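Local coordinates for bacterioferritin (Mycobacterium tuberculosis, PDB 3UOI), which probably oxidises ferrous iron with dioxygen and stores the ferric mineral inside a hollow, haem-containing shell of 24 subunits, at residues R11-Q16 with T61-L66. Sequence-based numbering, arbitrary orientation.
Sequences RLLNEQ and TDRILL
Ile64 reaches from helix 40-66 to the flank of helix 7-36, where it meets Leu13 and Asn14, and the trio illustrates how antiparallel neighbours in a ferritin-like four-helix bundle pack near their ends. The axes of segments 11-16 and 61-66 run at 154° to each other and approach to 10.1 Å, a spacing that Leu13, Asn14, Arg63 and Ile64 bridge with their side chains. In Ile64, CG1 lies anti to the carbonyl carbon (chi1 -61°) and the chain then extends through chi2, carrying CD1 toward helix 7-36. CG1 rests 4.0 Å from CB of Leu13, so it is the base of the leucine that receives the isoleucine. Further out, CD1 of Leu13 touches the aliphatic part of Arg63, lying 4.1 Å from its CG. The arginine chain bends at chi2 (53°), and its guanidinium group turns to other partners.

Beside Leu13, the Asn14 and Ile64 side chains cross at about a right angle, with OD1 of Asn14 3.6 Å from CD1 of Ile64. This is a van der Waals contact: OD1 accepts from Asn72 N while ND2 donates to Leu70 O, two bonds that fix the rotation of the amide. Pro71 also packs on Ile64, and Leu122 of helix 116-146 on Leu13. Between these two segments, then, the join is van der Waals packing of modest extent, while the amide of Asn14 bonds to the segment after helix 40-66 and the guanidinium of Arg63 to Ser118 and, by a salt bridge, to Glu130 of a neighbouring subunit.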
loop_
_atom_site.group_PDB
_atom_site.type_symbol
_atom_site.label_atom_id
_atom_site.label_comp_id
_atom_site.label_asym_id
_atom_site.label_seq_id
_atom_site.Cartn_x
_atom_site.Cartn_y
_atom_site.Cartn_z
ATOM N N ARG A 11 -7.872 -52.923 -26.127
ATOM C CA ARG A 11 -9.254 -52.969 -26.522
ATOM C C ARG A 11 -10.108 -52.387 -25.407
ATOM O O ARG A 11 -11.074 -51.742 -25.648
ATOM C CB ARG A 11 -9.702 -54.408 -26.758
ATOM C CG ARG A 11 -10.848 -54.556 -27.691
ATOM C CD ARG A 11 -10.857 -55.884 -28.391
ATOM N NE ARG A 11 -10.805 -56.925 -27.409
ATOM C CZ ARG A 11 -9.743 -57.647 -27.114
ATOM N NH1 ARG A 11 -8.597 -57.497 -27.760
ATOM N NH2 ARG A 11 -9.842 -58.535 -26.152
ATOM N N LEU A 12 -9.743 -52.695 -24.190
ATOM C CA LEU A 12 -10.523 -52.293 -23.046
ATOM C C LEU A 12 -10.538 -50.774 -22.942
ATOM O O LEU A 12 -11.539 -50.180 -22.692
ATOM C CB LEU A 12 -9.969 -52.945 -21.798
ATOM C CG LEU A 12 -10.381 -52.353 -20.479
ATOM C CD1 LEU A 12 -11.744 -52.695 -20.212
ATOM C CD2 LEU A 12 -9.528 -52.866 -19.464
ATOM N N LEU A 13 -9.371 -50.208 -23.148
ATOM C CA LEU A 13 -9.147 -48.810 -23.098
ATOM C C LEU A 13 -9.921 -48.122 -24.177
ATOM O O LEU A 13 -10.600 -47.189 -23.911
ATOM C CB LEU A 13 -7.642 -48.509 -23.180
ATOM C CG LEU A 13 -6.809 -48.738 -21.906
ATOM C CD1 LEU A 13 -5.325 -48.514 -22.031
ATOM C CD2 LEU A 13 -7.350 -47.960 -20.774
ATOM N N ASN A 14 -9.851 -48.636 -25.383
ATOM C CA ASN A 14 -10.568 -48.065 -26.506
ATOM C C ASN A 14 -12.073 -48.155 -26.347
ATOM O O ASN A 14 -12.780 -47.335 -26.792
ATOM C CB ASN A 14 -10.110 -48.589 -27.846
ATOM C CG ASN A 14 -9.069 -47.755 -28.446
ATOM O OD1 ASN A 14 -9.275 -46.604 -28.695
ATOM N ND2 ASN A 14 -7.945 -48.332 -28.707
ATOM N N GLU A 15 -12.494 -49.216 -25.703
ATOM C CA GLU A 15 -13.873 -49.414 -25.415
ATOM C C GLU A 15 -14.362 -48.327 -24.483
ATOM O O GLU A 15 -15.401 -47.814 -24.649
ATOM C CB GLU A 15 -14.068 -50.753 -24.730
ATOM C CG GLU A 15 -14.480 -51.851 -25.612
ATOM C CD GLU A 15 -14.781 -53.087 -24.839
ATOM O OE1 GLU A 15 -14.033 -54.039 -24.980
ATOM O OE2 GLU A 15 -15.763 -53.085 -24.091
ATOM N N GLN A 16 -13.569 -48.053 -23.460
ATOM C CA GLN A 16 -13.881 -47.064 -22.452
ATOM C C GLN A 16 -13.825 -45.695 -23.050
ATOM O O GLN A 16 -14.613 -44.860 -22.726
ATOM C CB GLN A 16 -13.071 -47.234 -21.192
ATOM C CG GLN A 16 -13.409 -46.306 -20.080
ATOM C CD GLN A 16 -14.821 -46.430 -19.552
ATOM O OE1 GLN A 16 -15.454 -47.452 -19.637
ATOM N NE2 GLN A 16 -15.310 -45.353 -19.037
ATOM N N THR A 61 -6.729 -41.299 -23.689
ATOM C CA THR A 61 -6.042 -41.081 -24.926
ATOM C C THR A 61 -4.535 -41.089 -24.755
ATOM O O THR A 61 -3.886 -41.697 -25.519
ATOM C CB THR A 61 -6.477 -39.772 -25.553
ATOM O OG1 THR A 61 -7.879 -39.785 -25.681
ATOM C CG2 THR A 61 -5.851 -39.610 -26.901
ATOM N N ASP A 62 -4.028 -40.434 -23.718
ATOM C CA ASP A 62 -2.618 -40.374 -23.382
ATOM C C ASP A 62 -2.148 -41.790 -23.032
ATOM O O ASP A 62 -1.083 -42.156 -23.371
ATOM C CB ASP A 62 -2.337 -39.526 -22.124
ATOM C CG ASP A 62 -2.598 -38.048 -22.276
ATOM O OD1 ASP A 62 -2.490 -37.548 -23.344
ATOM O OD2 ASP A 62 -2.867 -37.400 -21.294
ATOM N N ARG A 63 -2.956 -42.546 -22.298
ATOM C CA ARG A 63 -2.550 -43.886 -21.893
ATOM C C ARG A 63 -2.355 -44.797 -23.115
ATOM O O ARG A 63 -1.390 -45.473 -23.216
ATOM C CB ARG A 63 -3.546 -44.472 -20.879
ATOM C CG ARG A 63 -3.112 -45.653 -20.087
ATOM C CD ARG A 63 -1.780 -45.519 -19.337
ATOM N NE ARG A 63 -1.173 -46.826 -19.105
ATOM C CZ ARG A 63 0.078 -47.089 -18.811
ATOM N NH1 ARG A 63 0.934 -46.151 -18.651
ATOM N NH2 ARG A 63 0.442 -48.337 -18.659
ATOM N N ILE A 64 -3.281 -44.728 -24.040
ATOM C CA ILE A 64 -3.288 -45.513 -25.230
ATOM C C ILE A 64 -2.086 -45.173 -26.064
ATOM O O ILE A 64 -1.441 -46.037 -26.572
ATOM C CB ILE A 64 -4.584 -45.269 -26.038
ATOM C CG1 ILE A 64 -5.846 -45.655 -25.249
ATOM C CG2 ILE A 64 -4.519 -45.903 -27.357
ATOM C CD1 ILE A 64 -6.993 -45.678 -26.014
ATOM N N LEU A 65 -1.810 -43.886 -26.190
ATOM C CA LEU A 65 -0.672 -43.437 -26.929
ATOM C C LEU A 65 0.654 -43.874 -26.295
ATOM O O LEU A 65 1.453 -44.390 -26.944
ATOM C CB LEU A 65 -0.729 -41.944 -27.211
ATOM C CG LEU A 65 -1.770 -41.398 -28.186
ATOM C CD1 LEU A 65 -1.599 -39.867 -28.364
ATOM C CD2 LEU A 65 -1.740 -42.139 -29.522
ATOM N N LEU A 66 0.811 -43.754 -25.002
ATOM C CA LEU A 66 2.043 -44.171 -24.396
ATOM C C LEU A 66 2.290 -45.691 -24.630
ATOM O O LEU A 66 3.371 -46.111 -24.698
ATOM C CB LEU A 66 2.120 -43.784 -22.937
ATOM C CG LEU A 66 3.396 -43.844 -22.102
ATOM C CD1 LEU A 66 3.220 -42.937 -20.997
ATOM C CD2 LEU A 66 3.712 -45.196 -21.516
#